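Local coordinates for synaptonemal complex protein 2 (Mus musculus, PDB 5IWZ) that forms a major part of the axial and lateral elements of synaptonemal complexes in meiosis, where it is required for chromosome synapsis and for insertion of SYCP3, at residues E338-M343 and L359-K364; L354-L359 and E372-F377; Y282-L287 and I309-G314. All blocks are in the same frame, centred on the assembly; numbering follows the deposited sequence.

Interaction 1: E338-M343 and L359-K364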
ATOM      1  N   GLU A 338       0.541   4.737  15.577  1.00 22.13           N
ATOM      2  CA  GLU A 338       0.259   5.084  16.962  1.00 30.26           C
ATOM      3  C   GLU A 338       0.055   3.846  17.827  1.00 32.34           C
ATOM      4  O   GLU A 338       0.418   3.857  19.008  1.00 29.86           O
ATOM      5  CB  GLU A 338      -0.943   6.043  17.044  1.00 25.95           C
ATOM      6  CG  GLU A 338      -2.310   5.505  16.820  1.00 37.31           C
ATOM      7  CD  GLU A 338      -3.383   6.519  17.264  1.00 48.63           C
ATOM      8  OE1 GLU A 338      -4.498   6.514  16.704  1.00 51.21           O
ATOM      9  OE2 GLU A 338      -3.101   7.331  18.175  1.00 53.44           O
ATOM     10  N   GLU A 339      -0.460   2.753  17.256  1.00 28.96           N
ATOM     11  CA  GLU A 339      -0.664   1.556  18.056  1.00 34.57           C
ATOM     12  C   GLU A 339       0.655   0.919  18.486  1.00 28.48           C
ATOM     13  O   GLU A 339       0.656   0.106  19.403  1.00 29.44           O
ATOM     14  CB  GLU A 339      -1.518   0.541  17.286  1.00 32.17           C
ATOM     15  CG  GLU A 339      -0.800  -0.106  16.118  1.00 45.94           C
ATOM     16  CD  GLU A 339      -1.162   0.504  14.755  1.00 55.62           C
ATOM     17  OE1 GLU A 339      -1.720   1.636  14.694  1.00 56.28           O
ATOM     18  OE2 GLU A 339      -0.855  -0.161  13.740  1.00 48.80           O
ATOM     19  N   LYS A 340       1.775   1.265  17.848  1.00 21.43           N
ATOM     20  CA  LYS A 340       3.074   0.738  18.252  1.00 21.81           C
ATOM     21  C   LYS A 340       3.735   1.553  19.372  1.00 21.70           C
ATOM     22  O   LYS A 340       4.776   1.139  19.890  1.00 21.43           O
ATOM     23  CB  LYS A 340       4.003   0.704  17.044  1.00 26.81           C
ATOM     24  CG  LYS A 340       4.273  -0.662  16.477  1.00 46.47           C
ATOM     25  CD  LYS A 340       5.456  -0.598  15.530  1.00 54.69           C
ATOM     26  CE  LYS A 340       5.325  -1.589  14.384  1.00 57.23           C
ATOM     27  NZ  LYS A 340       6.604  -1.728  13.615  1.00 59.19           N
ATOM     28  N   VAL A 341       3.172   2.693  19.752  1.00 21.38           N
ATOM     29  CA  VAL A 341       3.800   3.605  20.708  1.00 21.44           C
ATOM     30  C   VAL A 341       3.195   3.325  22.081  1.00 23.00           C
ATOM     31  O   VAL A 341       1.983   3.470  22.280  1.00 20.33           O
ATOM     32  CB  VAL A 341       3.609   5.073  20.284  1.00 28.51           C
ATOM     33  CG1 VAL A 341       4.097   6.042  21.373  1.00 21.32           C
ATOM     34  CG2 VAL A 341       4.346   5.344  18.966  1.00 19.07           C
ATOM     35  N   GLN A 342       4.032   2.862  23.004  1.00 19.77           N
ATOM     36  CA  GLN A 342       3.623   2.690  24.398  1.00 23.20           C
ATOM     37  C   GLN A 342       3.446   4.036  25.099  1.00 21.03           C
ATOM     38  O   GLN A 342       2.459   4.246  25.811  1.00 25.88           O
ATOM     39  CB  GLN A 342       4.650   1.831  25.137  1.00 26.36           C
ATOM     40  CG  GLN A 342       4.165   1.365  26.512  1.00 33.19           C
ATOM     41  CD  GLN A 342       5.160   0.465  27.193  1.00 41.42           C
ATOM     42  OE1 GLN A 342       6.268   0.885  27.500  1.00 46.01           O
ATOM     43  NE2 GLN A 342       4.780  -0.787  27.414  1.00 41.17           N
ATOM     44  N   MET A 343       4.401   4.950  24.937  1.00 27.86           N
ATOM     45  CA  MET A 343       4.233   6.336  25.370  1.00 24.95           C
ATOM     46  C   MET A 343       5.405   7.142  24.825  1.00 24.49           C
ATOM     47  O   MET A 343       6.367   6.594  24.276  1.00 22.00           O
ATOM     48  CB  MET A 343       4.110   6.495  26.902  1.00 30.02           C
ATOM     49  CG  MET A 343       5.310   6.164  27.763  1.00 31.35           C
ATOM     50  SD  MET A 343       4.978   6.429  29.556  1.00 33.37           S
ATOM     51  CE  MET A 343       3.667   5.234  29.845  1.00 32.38           C
ATOM     52  N   LEU A 359       8.492   2.357  22.185  1.00 22.45           N
ATOM     53  CA  LEU A 359       7.661   1.455  21.397  1.00 24.22           C
ATOM     54  C   LEU A 359       7.254   0.222  22.202  1.00 27.71           C
ATOM     55  O   LEU A 359       7.958  -0.209  23.115  1.00 26.54           O
ATOM     56  CB  LEU A 359       8.395   1.015  20.138  1.00 21.35           C
ATOM     57  CG  LEU A 359       8.971   2.146  19.275  1.00 30.72           C
ATOM     58  CD1 LEU A 359       9.668   1.527  18.082  1.00 29.41           C
ATOM     59  CD2 LEU A 359       7.888   3.118  18.828  1.00 20.59           C
ATOM     60  N   LYS A 360       6.108  -0.351  21.834  1.00 25.68           N
ATOM     61  CA  LYS A 360       5.578  -1.529  22.504  1.00 28.06           C
ATOM     62  C   LYS A 360       6.343  -2.798  22.158  1.00 38.36           C
ATOM     63  O   LYS A 360       6.087  -3.836  22.782  1.00 41.96           O
ATOM     64  CB  LYS A 360       4.095  -1.717  22.156  1.00 28.38           C
ATOM     65  CG  LYS A 360       3.176  -0.725  22.833  1.00 24.38           C
ATOM     66  CD  LYS A 360       1.718  -0.877  22.406  1.00 26.83           C
ATOM     67  CE  LYS A 360       0.889   0.238  23.021  1.00 26.90           C
ATOM     68  NZ  LYS A 360      -0.573   0.185  22.712  1.00 30.53           N
ATOM     69  N   ASN A 361       7.257  -2.755  21.189  1.00 32.88           N
ATOM     70  CA  ASN A 361       8.113  -3.908  20.943  1.00 30.38           C
ATOM     71  C   ASN A 361       9.386  -3.447  20.252  1.00 31.03           C
ATOM     72  O   ASN A 361       9.456  -2.336  19.716  1.00 25.55           O
ATOM     73  CB  ASN A 361       7.393  -4.985  20.114  1.00 32.50           C
ATOM     74  CG  ASN A 361       6.842  -4.457  18.810  1.00 39.40           C
ATOM     75  OD1 ASN A 361       5.675  -4.054  18.737  1.00 40.51           O
ATOM     76  ND2 ASN A 361       7.673  -4.469  17.760  1.00 36.43           N
ATOM     77  N   ILE A 362      10.398  -4.322  20.294  1.00 31.63           N
ATOM     78  CA  ILE A 362      11.659  -4.082  19.597  1.00 39.74           C
ATOM     79  C   ILE A 362      11.408  -4.011  18.101  1.00 39.42           C
ATOM     80  O   ILE A 362      10.627  -4.799  17.548  1.00 35.15           O
ATOM     81  CB  ILE A 362      12.664  -5.203  19.922  1.00 39.50           C
ATOM     82  CG1 ILE A 362      12.898  -5.317  21.431  1.00 43.49           C
ATOM     83  CG2 ILE A 362      13.971  -5.003  19.174  1.00 33.41           C
ATOM     84  CD1 ILE A 362      13.770  -6.533  21.818  1.00 35.36           C
ATOM     85  N   VAL A 363      12.072  -3.065  17.425  1.00 31.34           N
ATOM     86  CA  VAL A 363      11.988  -2.992  15.976  1.00 31.29           C
ATOM     87  C   VAL A 363      13.397  -3.029  15.404  1.00 34.50           C
ATOM     88  O   VAL A 363      14.391  -2.860  16.112  1.00 36.28           O
ATOM     89  CB  VAL A 363      11.220  -1.749  15.484  1.00 33.79           C
ATOM     90  CG1 VAL A 363       9.806  -1.770  16.043  1.00 37.15           C
ATOM     91  CG2 VAL A 363      11.954  -0.462  15.877  1.00 31.26           C
ATOM     92  N   LYS A 364      13.478  -3.282  14.103  1.00 36.70           N
ATOM     93  CA  LYS A 364      14.762  -3.380  13.420  1.00 40.63           C
ATOM     94  C   LYS A 364      14.773  -2.400  12.263  1.00 37.04           C
ATOM     95  O   LYS A 364      13.884  -2.435  11.409  1.00 38.42           O
ATOM     96  CB  LYS A 364      15.020  -4.803  12.926  1.00 49.25           C
ATOM     97  CG  LYS A 364      16.367  -4.996  12.253  1.00 60.03           C
ATOM     98  CD  LYS A 364      16.450  -6.382  11.619  1.00 68.83           C
ATOM     99  CE  LYS A 364      17.837  -6.679  11.063  1.00 70.86           C
ATOM    100  NZ  LYS A 364      17.896  -8.002  10.363  1.00 72.07           N
TER
HETATM  101  O   HOH W   1      -0.442   3.077  21.475  1.00 27.18           O
HETATM  102  O   HOH W   2       7.247  -3.901  14.767  1.00 38.25           O
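The open end of a beta hairpin is held here: V341 and L359 form an antiparallel non-hydrogen-bonded pair, CA to CA 4.5 Å, where strand 341-349 begins and strand 352-359 ends in the Spt16M-like domain. Their side chains diverge, yet V341 CG2 still touches L359 CD2 at 4.2 Å, and both residues pack on V336 of strand 333-337, a buried place that suits branched aliphatic groups. Just beyond the pair, K360 N donates to K340 O (2.8 Å, 166° at the hydrogen), and L359 CA adds a CA-H...O contact to the same oxygen.

The long shaft of K360 then runs across the 3-10 segment 338-340. Its CG, anti to the carbonyl carbon (chi1 -73°), starts an extended chain that sets CG 3.7 Å from Q342 CB and CD 3.3 Å from E339 O. Beyond this, NZ donates to a water that in turn donates to E338 O and V341 O. A lysine fits because methylenes line the turn while the charge stays with water. On the other flank, K340 NZ and N361 ND2 share a second water, and ND2 also donates to I362 O from above that carbonyl plane.

Next along the chain, Q342 and M343 both face T358, which is a classic beta bulge set at the corner of a sheet in a domain whose family is related to PH domains.

Interaction 2: L354-L359 and E372-F377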
ATOM      1  N   LEU A 354      13.878  17.140  22.379  1.00 28.42           N
ATOM      2  CA  LEU A 354      14.009  15.699  22.216  1.00 26.22           C
ATOM      3  C   LEU A 354      12.635  15.056  22.314  1.00 31.38           C
ATOM      4  O   LEU A 354      11.963  15.165  23.346  1.00 29.01           O
ATOM      5  CB  LEU A 354      14.933  15.113  23.282  1.00 34.08           C
ATOM      6  CG  LEU A 354      15.148  13.604  23.202  1.00 32.28           C
ATOM      7  CD1 LEU A 354      15.592  13.226  21.811  1.00 30.06           C
ATOM      8  CD2 LEU A 354      16.168  13.123  24.257  1.00 31.63           C
ATOM      9  N   LEU A 355      12.207  14.419  21.231  1.00 30.28           N
ATOM     10  CA  LEU A 355      11.020  13.569  21.230  1.00 28.80           C
ATOM     11  C   LEU A 355      11.504  12.134  21.389  1.00 26.52           C
ATOM     12  O   LEU A 355      12.187  11.606  20.501  1.00 23.39           O
ATOM     13  CB  LEU A 355      10.225  13.742  19.933  1.00 24.56           C
ATOM     14  CG  LEU A 355       9.103  12.716  19.694  1.00 22.63           C
ATOM     15  CD1 LEU A 355       7.994  12.857  20.738  1.00 22.32           C
ATOM     16  CD2 LEU A 355       8.541  12.906  18.276  1.00 24.02           C
ATOM     17  N   THR A 356      11.161  11.512  22.517  1.00 25.26           N
ATOM     18  CA  THR A 356      11.497  10.122  22.804  1.00 24.77           C
ATOM     19  C   THR A 356      10.234   9.277  22.724  1.00 30.63           C
ATOM     20  O   THR A 356       9.300   9.504  23.498  1.00 24.77           O
ATOM     21  CB  THR A 356      12.117   9.988  24.192  1.00 27.66           C
ATOM     22  OG1 THR A 356      13.266  10.828  24.266  1.00 31.66           O
ATOM     23  CG2 THR A 356      12.553   8.529  24.452  1.00 27.95           C
ATOM     24  N   LEU A 357      10.205   8.322  21.783  1.00 27.35           N
ATOM     25  CA  LEU A 357       9.086   7.390  21.610  1.00 26.04           C
ATOM     26  C   LEU A 357       9.481   6.038  22.172  1.00 25.07           C
ATOM     27  O   LEU A 357      10.426   5.420  21.678  1.00 24.81           O
ATOM     28  CB  LEU A 357       8.704   7.202  20.141  1.00 26.87           C
ATOM     29  CG  LEU A 357       8.238   8.334  19.224  1.00 33.51           C
ATOM     30  CD1 LEU A 357       8.031   7.779  17.795  1.00 26.35           C
ATOM     31  CD2 LEU A 357       6.965   8.959  19.767  1.00 36.02           C
ATOM     32  N   THR A 358       8.765   5.580  23.191  1.00 23.31           N
ATOM     33  CA  THR A 358       8.926   4.221  23.691  1.00 27.88           C
ATOM     34  C   THR A 358       7.961   3.331  22.916  1.00 25.17           C
ATOM     35  O   THR A 358       6.749   3.550  22.965  1.00 23.41           O
ATOM     36  CB  THR A 358       8.647   4.155  25.192  1.00 24.53           C
ATOM     37  OG1 THR A 358       9.575   4.990  25.882  1.00 25.52           O
ATOM     38  CG2 THR A 358       8.785   2.728  25.726  1.00 27.24           C
ATOM     39  N   LEU A 359       8.492   2.357  22.185  1.00 22.45           N
ATOM     40  CA  LEU A 359       7.661   1.455  21.397  1.00 24.22           C
ATOM     41  C   LEU A 359       7.254   0.222  22.202  1.00 27.71           C
ATOM     42  O   LEU A 359       7.958  -0.209  23.115  1.00 26.54           O
ATOM     43  CB  LEU A 359       8.395   1.015  20.138  1.00 21.35           C
ATOM     44  CG  LEU A 359       8.971   2.146  19.275  1.00 30.72           C
ATOM     45  CD1 LEU A 359       9.668   1.527  18.082  1.00 29.41           C
ATOM     46  CD2 LEU A 359       7.888   3.118  18.828  1.00 20.59           C
ATOM     47  N   GLU A 372      13.181   2.159  21.429  1.00 26.31           N
ATOM     48  CA  GLU A 372      12.909   3.573  21.592  1.00 32.98           C
ATOM     49  C   GLU A 372      13.508   4.323  20.416  1.00 28.15           C
ATOM     50  O   GLU A 372      14.607   4.008  19.961  1.00 26.98           O
ATOM     51  CB  GLU A 372      13.479   4.095  22.920  1.00 40.59           C
ATOM     52  CG  GLU A 372      14.909   3.660  23.176  1.00 58.66           C
ATOM     53  CD  GLU A 372      15.404   4.075  24.548  1.00 71.78           C
ATOM     54  OE1 GLU A 372      16.027   3.233  25.243  1.00 76.03           O
ATOM     55  OE2 GLU A 372      15.152   5.241  24.930  1.00 70.51           O
ATOM     56  N   LEU A 373      12.758   5.292  19.914  1.00 21.89           N
ATOM     57  CA  LEU A 373      13.186   6.176  18.844  1.00 28.49           C
ATOM     58  C   LEU A 373      13.315   7.581  19.408  1.00 28.57           C
ATOM     59  O   LEU A 373      12.395   8.066  20.076  1.00 26.17           O
ATOM     60  CB  LEU A 373      12.180   6.160  17.689  1.00 27.13           C
ATOM     61  CG  LEU A 373      12.247   4.950  16.763  1.00 26.81           C
ATOM     62  CD1 LEU A 373      10.937   4.846  15.990  1.00 27.31           C
ATOM     63  CD2 LEU A 373      13.426   5.098  15.805  1.00 29.79           C
ATOM     64  N   LEU A 374      14.448   8.224  19.138  1.00 24.69           N
ATOM     65  CA  LEU A 374      14.750   9.567  19.615  1.00 23.63           C
ATOM     66  C   LEU A 374      14.903  10.498  18.422  1.00 24.45           C
ATOM     67  O   LEU A 374      15.628  10.184  17.472  1.00 27.11           O
ATOM     68  CB  LEU A 374      16.039   9.584  20.450  1.00 30.75           C
ATOM     69  CG  LEU A 374      16.027   9.108  21.903  1.00 34.87           C
ATOM     70  CD1 LEU A 374      15.603   7.624  22.067  1.00 34.04           C
ATOM     71  CD2 LEU A 374      17.406   9.342  22.501  1.00 35.49           C
ATOM     72  N   PHE A 375      14.207  11.627  18.460  1.00 20.27           N
ATOM     73  CA  PHE A 375      14.291  12.646  17.426  1.00 25.27           C
ATOM     74  C   PHE A 375      14.676  13.961  18.093  1.00 27.22           C
ATOM     75  O   PHE A 375      13.993  14.407  19.024  1.00 26.40           O
ATOM     76  CB  PHE A 375      12.958  12.795  16.683  1.00 20.34           C
ATOM     77  CG  PHE A 375      12.455  11.515  16.041  1.00 23.57           C
ATOM     78  CD1 PHE A 375      12.771  11.215  14.715  1.00 30.03           C
ATOM     79  CD2 PHE A 375      11.680  10.623  16.756  1.00 19.33           C
ATOM     80  CE1 PHE A 375      12.313  10.051  14.118  1.00 33.65           C
ATOM     81  CE2 PHE A 375      11.213   9.444  16.168  1.00 23.96           C
ATOM     82  CZ  PHE A 375      11.530   9.164  14.845  1.00 27.12           C
ATOM     83  N   TYR A 376      15.771  14.567  17.637  1.00 22.73           N
ATOM     84  CA  TYR A 376      16.202  15.877  18.126  1.00 23.47           C
ATOM     85  C   TYR A 376      15.782  16.959  17.139  1.00 24.85           C
ATOM     86  O   TYR A 376      16.060  16.860  15.939  1.00 28.14           O
ATOM     87  CB  TYR A 376      17.719  15.924  18.329  1.00 32.72           C
ATOM     88  CG  TYR A 376      18.224  15.091  19.488  1.00 32.46           C
ATOM     89  CD1 TYR A 376      18.553  13.750  19.308  1.00 38.12           C
ATOM     90  CD2 TYR A 376      18.377  15.640  20.756  1.00 28.89           C
ATOM     91  CE1 TYR A 376      19.013  12.976  20.356  1.00 37.40           C
ATOM     92  CE2 TYR A 376      18.844  14.874  21.819  1.00 30.46           C
ATOM     93  CZ  TYR A 376      19.161  13.547  21.607  1.00 38.30           C
ATOM     94  OH  TYR A 376      19.620  12.776  22.646  1.00 47.62           O
ATOM     95  N   PHE A 377      15.110  17.984  17.649  1.00 23.08           N
ATOM     96  CA  PHE A 377      14.597  19.087  16.856  1.00 23.52           C
ATOM     97  C   PHE A 377      15.111  20.416  17.397  1.00 29.55           C
ATOM     98  O   PHE A 377      15.465  20.532  18.570  1.00 27.41           O
ATOM     99  CB  PHE A 377      13.065  19.122  16.879  1.00 26.34           C
ATOM    100  CG  PHE A 377      12.410  17.923  16.247  1.00 30.21           C
ATOM    101  CD1 PHE A 377      12.212  17.862  14.871  1.00 27.01           C
ATOM    102  CD2 PHE A 377      11.959  16.882  17.035  1.00 21.69           C
ATOM    103  CE1 PHE A 377      11.576  16.764  14.290  1.00 25.51           C
ATOM    104  CE2 PHE A 377      11.329  15.775  16.461  1.00 26.04           C
ATOM    105  CZ  PHE A 377      11.150  15.714  15.089  1.00 26.63           C
TER
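L354 swings its CG opposite the backbone N (chi1 -180°) while the ring of Y376 turns away from its own carbonyl (chi1 -70°), and these torsions, with the second torsion of the leucine, bring L354 CD1 over the middle of the tyrosine face. This is a CH-pi contact, with L354 CD1 3.5 Å from the Y376 ring centroid and only 9° off the ring normal. The same methyl lies 3.9 Å from L374 CB. Next to it, the side chains of T356 and L374 lie side by side, T356 CG2 4.0 Å from L374 CD1. A serine in place of Y376 would probably leave L354 CD1 without its aromatic cover and open a gap over the L354 methyls.

The other face of the sheet is buried. There L357 CD1 meets F375 CE2 at the ring edge (3.9 Å), L355 CD2 lies alongside F375 CD2, and L359 CD1 reaches L373 CD1 at 4.1 Å. V336 and the ring of F320 add to this core. Paired backbone hydrogen bonds join L355 with F375 and L357 with L373; L357 N to L373 O, at 2.8 Å, is almost straight.

The chemistry thus divides: L355, L357, L373 and F375 make the buried face purely apolar, whereas the other mixes L354 and L374 with threonine, glutamate and tyrosine, whose polar ends tolerate partial exposure.

Interaction 3: Y282-L287 and I309-G314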
ATOM      1  N   TYR A 282       2.204  17.501   8.910  1.00 27.32           N
ATOM      2  CA  TYR A 282       3.182  18.431   9.445  1.00 27.21           C
ATOM      3  C   TYR A 282       4.563  17.847   9.224  1.00 28.23           C
ATOM      4  O   TYR A 282       4.872  16.763   9.738  1.00 26.01           O
ATOM      5  CB  TYR A 282       2.949  18.684  10.934  1.00 31.32           C
ATOM      6  CG  TYR A 282       1.908  19.734  11.213  1.00 34.52           C
ATOM      7  CD1 TYR A 282       2.266  21.063  11.420  1.00 34.97           C
ATOM      8  CD2 TYR A 282       0.568  19.399  11.265  1.00 33.79           C
ATOM      9  CE1 TYR A 282       1.303  22.035  11.669  1.00 33.51           C
ATOM     10  CE2 TYR A 282      -0.400  20.361  11.510  1.00 36.22           C
ATOM     11  CZ  TYR A 282      -0.027  21.677  11.708  1.00 34.00           C
ATOM     12  OH  TYR A 282      -1.000  22.622  11.955  1.00 40.83           O
ATOM     13  N   THR A 283       5.392  18.566   8.474  1.00 24.52           N
ATOM     14  CA  THR A 283       6.758  18.147   8.175  1.00 28.59           C
ATOM     15  C   THR A 283       7.756  19.063   8.886  1.00 31.68           C
ATOM     16  O   THR A 283       7.764  20.269   8.649  1.00 31.67           O
ATOM     17  CB  THR A 283       6.985  18.164   6.668  1.00 25.46           C
ATOM     18  OG1 THR A 283       6.136  17.182   6.060  1.00 29.20           O
ATOM     19  CG2 THR A 283       8.424  17.858   6.349  1.00 23.60           C
ATOM     20  N   PHE A 284       8.604  18.481   9.771  1.00 31.35           N
ATOM     21  CA  PHE A 284       9.617  19.262  10.475  1.00 32.92           C
ATOM     22  C   PHE A 284      11.013  18.821  10.064  1.00 28.05           C
ATOM     23  O   PHE A 284      11.257  17.618   9.905  1.00 30.15           O
ATOM     24  CB  PHE A 284       9.509  19.111  12.008  1.00 27.41           C
ATOM     25  CG  PHE A 284       8.267  19.722  12.600  1.00 32.22           C
ATOM     26  CD1 PHE A 284       8.015  21.070  12.474  1.00 37.32           C
ATOM     27  CD2 PHE A 284       7.357  18.940  13.290  1.00 42.31           C
ATOM     28  CE1 PHE A 284       6.876  21.636  13.022  1.00 40.81           C
ATOM     29  CE2 PHE A 284       6.214  19.499  13.841  1.00 45.04           C
ATOM     30  CZ  PHE A 284       5.977  20.850  13.704  1.00 43.24           C
ATOM     31  N   PRO A 285      11.962  19.748   9.935  1.00 28.74           N
ATOM     32  CA  PRO A 285      13.360  19.337   9.839  1.00 25.76           C
ATOM     33  C   PRO A 285      13.827  18.801  11.177  1.00 29.04           C
ATOM     34  O   PRO A 285      13.374  19.227  12.244  1.00 28.11           O
ATOM     35  CB  PRO A 285      14.091  20.631   9.455  1.00 31.13           C
ATOM     36  CG  PRO A 285      13.250  21.718  10.033  1.00 28.45           C
ATOM     37  CD  PRO A 285      11.817  21.216   9.997  1.00 29.49           C
ATOM     38  N   CYS A 286      14.713  17.823  11.109  1.00 27.11           N
ATOM     39  CA  CYS A 286      15.180  17.098  12.279  1.00 24.36           C
ATOM     40  C   CYS A 286      16.703  17.156  12.332  1.00 29.37           C
ATOM     41  O   CYS A 286      17.374  17.085  11.295  1.00 28.21           O
ATOM     42  CB  CYS A 286      14.694  15.649  12.228  1.00 24.79           C
ATOM     43  SG  CYS A 286      15.345  14.559  13.496  1.00 30.46           S
ATOM     44  N   LEU A 287      17.242  17.316  13.538  1.00 27.17           N
ATOM     45  CA  LEU A 287      18.685  17.471  13.697  1.00 30.56           C
ATOM     46  C   LEU A 287      19.404  16.127  13.624  1.00 28.75           C
ATOM     47  O   LEU A 287      20.451  16.020  12.980  1.00 31.67           O
ATOM     48  CB  LEU A 287      18.994  18.164  15.032  1.00 26.98           C
ATOM     49  CG  LEU A 287      18.309  19.526  15.192  1.00 29.38           C
ATOM     50  CD1 LEU A 287      18.436  20.042  16.630  1.00 28.51           C
ATOM     51  CD2 LEU A 287      18.906  20.549  14.188  1.00 28.44           C
ATOM     52  N   ILE A 309      10.989  14.875   8.840  1.00 22.95           N
ATOM     53  CA  ILE A 309      10.117  13.966   9.584  1.00 24.73           C
ATOM     54  C   ILE A 309       8.677  14.391   9.315  1.00 29.34           C
ATOM     55  O   ILE A 309       8.345  15.574   9.458  1.00 26.07           O
ATOM     56  CB  ILE A 309      10.386  13.988  11.104  1.00 23.82           C
ATOM     57  CG1 ILE A 309      11.873  13.837  11.427  1.00 28.34           C
ATOM     58  CG2 ILE A 309       9.531  12.917  11.828  1.00 19.59           C
ATOM     59  CD1 ILE A 309      12.481  12.479  11.113  1.00 30.62           C
ATOM     60  N   ASP A 310       7.818  13.429   8.960  1.00 25.48           N
ATOM     61  CA  ASP A 310       6.437  13.702   8.565  1.00 25.79           C
ATOM     62  C   ASP A 310       5.496  13.209   9.649  1.00 25.32           C
ATOM     63  O   ASP A 310       5.545  12.036  10.033  1.00 20.85           O
ATOM     64  CB  ASP A 310       6.120  13.045   7.225  1.00 29.43           C
ATOM     65  CG  ASP A 310       6.986  13.596   6.125  1.00 29.03           C
ATOM     66  OD1 ASP A 310       6.992  14.837   5.953  1.00 34.49           O
ATOM     67  OD2 ASP A 310       7.729  12.812   5.501  1.00 27.58           O
ATOM     68  N   PHE A 311       4.679  14.122  10.162  1.00 25.35           N
ATOM     69  CA  PHE A 311       3.679  13.839  11.182  1.00 21.86           C
ATOM     70  C   PHE A 311       2.337  13.776  10.472  1.00 26.83           C
ATOM     71  O   PHE A 311       1.848  14.797   9.987  1.00 25.75           O
ATOM     72  CB  PHE A 311       3.673  14.924  12.259  1.00 23.46           C
ATOM     73  CG  PHE A 311       4.897  14.931  13.141  1.00 23.13           C
ATOM     74  CD1 PHE A 311       4.829  14.465  14.455  1.00 27.12           C
ATOM     75  CD2 PHE A 311       6.106  15.432  12.673  1.00 25.67           C
ATOM     76  CE1 PHE A 311       5.953  14.481  15.282  1.00 28.00           C
ATOM     77  CE2 PHE A 311       7.229  15.459  13.497  1.00 32.88           C
ATOM     78  CZ  PHE A 311       7.156  14.989  14.798  1.00 29.99           C
ATOM     79  N   ASN A 312       1.736  12.589  10.426  1.00 30.69           N
ATOM     80  CA  ASN A 312       0.601  12.312   9.541  1.00 25.90           C
ATOM     81  C   ASN A 312      -0.694  12.275  10.340  1.00 28.21           C
ATOM     82  O   ASN A 312      -0.997  11.279  10.999  1.00 27.99           O
ATOM     83  CB  ASN A 312       0.838  11.002   8.804  1.00 23.84           C
ATOM     84  CG  ASN A 312       2.087  11.060   7.948  1.00 26.25           C
ATOM     85  OD1 ASN A 312       2.202  11.910   7.048  1.00 22.21           O
ATOM     86  ND2 ASN A 312       3.048  10.180   8.240  1.00 26.25           N
ATOM     87  N   LEU A 313      -1.475  13.356  10.250  1.00 28.18           N
ATOM     88  CA  LEU A 313      -2.665  13.504  11.084  1.00 30.10           C
ATOM     89  C   LEU A 313      -3.810  12.614  10.618  1.00 35.59           C
ATOM     90  O   LEU A 313      -4.680  12.251  11.420  1.00 37.46           O
ATOM     91  CB  LEU A 313      -3.122  14.962  11.095  1.00 33.38           C
ATOM     92  CG  LEU A 313      -2.447  15.961  12.031  1.00 42.57           C
ATOM     93  CD1 LEU A 313      -0.915  15.853  12.000  1.00 39.53           C
ATOM     94  CD2 LEU A 313      -2.904  17.379  11.637  1.00 43.94           C
ATOM     95  N   GLY A 314      -3.840  12.252   9.343  1.00 28.28           N
ATOM     96  CA  GLY A 314      -4.889  11.358   8.887  1.00 35.40           C
ATOM     97  C   GLY A 314      -4.649   9.925   9.320  1.00 40.34           C
ATOM     98  O   GLY A 314      -5.565   9.239   9.785  1.00 43.28           O
TER
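Y282 with F311 and F284 with I309 are the hydrogen-bonded pairs of two antiparallel strands, 281-285 and 308-312, in the four-stranded sheet of the Spt16M-like domain, whose family is related to PH domains. Each pair has two backbone bonds, the shortest being F311 N to Y282 O at 2.7 Å. Between them, T283 and D310 make the non-hydrogen-bonded pair, and their side chains lie alongside each other on the opposite face from the aromatics. The hydroxyl T283 OG1 donates to D310 OD1; the modelled separation of 2.5 Å is very short, so its exact length deserves caution.

On the aromatic side, F284 turns an edge toward the face of F311 in an offset edge-to-face stack, with ring centroids 5.5 Å apart and planes at 72°. The closest atoms are F284 CD2 and F311 CE2, at 3.5 Å. Farther along, L313 CD2 comes to the edge of the Y282 ring, in its plane, 3.9 Å from Y282 CE2. At the other end C286 CB lies 3.4 Å from I309 CG1, closer than usual for two carbons and doubtful in its exact value. I309 has its CG1 anti to the carbonyl carbon (chi1 -49°), which directs that branch at the cysteine, a small apolar residue that suits this buried site.

Around this first shell, V386 of helix 383-390 covers Y282, F284 and F311, while F377 packs on F284, C286 and I309. On the threonine side, D310 ties the sheet to helix 260-274. A carboxylate suits this place because it offers two oxygens: D310 OD1 takes the hydroxyl of T283, and D310 OD2 forms a salt bridge with R265 NH2.

From the N-terminal side, the chain passes through its helices and reaches interaction 3 first, which closes the loop from 288 to 308 and completes before the others open. That loop already carries strands 288-291 and 294-295 of the five-stranded sheet, to which the chain returns at 341. Here interactions 1 and 2 cross: 338-343 meets 359-364 around the hairpin, while 354-359 meets 372-377 around the small two-stranded hairpin 362-370, with L359 shared. They also join directly, since Q342 N and M343 O probably bond to T358 O and N. Y376 O probably accepts from L287 N, linking interaction 2 to interaction 3 and so one sheet's strand to the chain leaving the other.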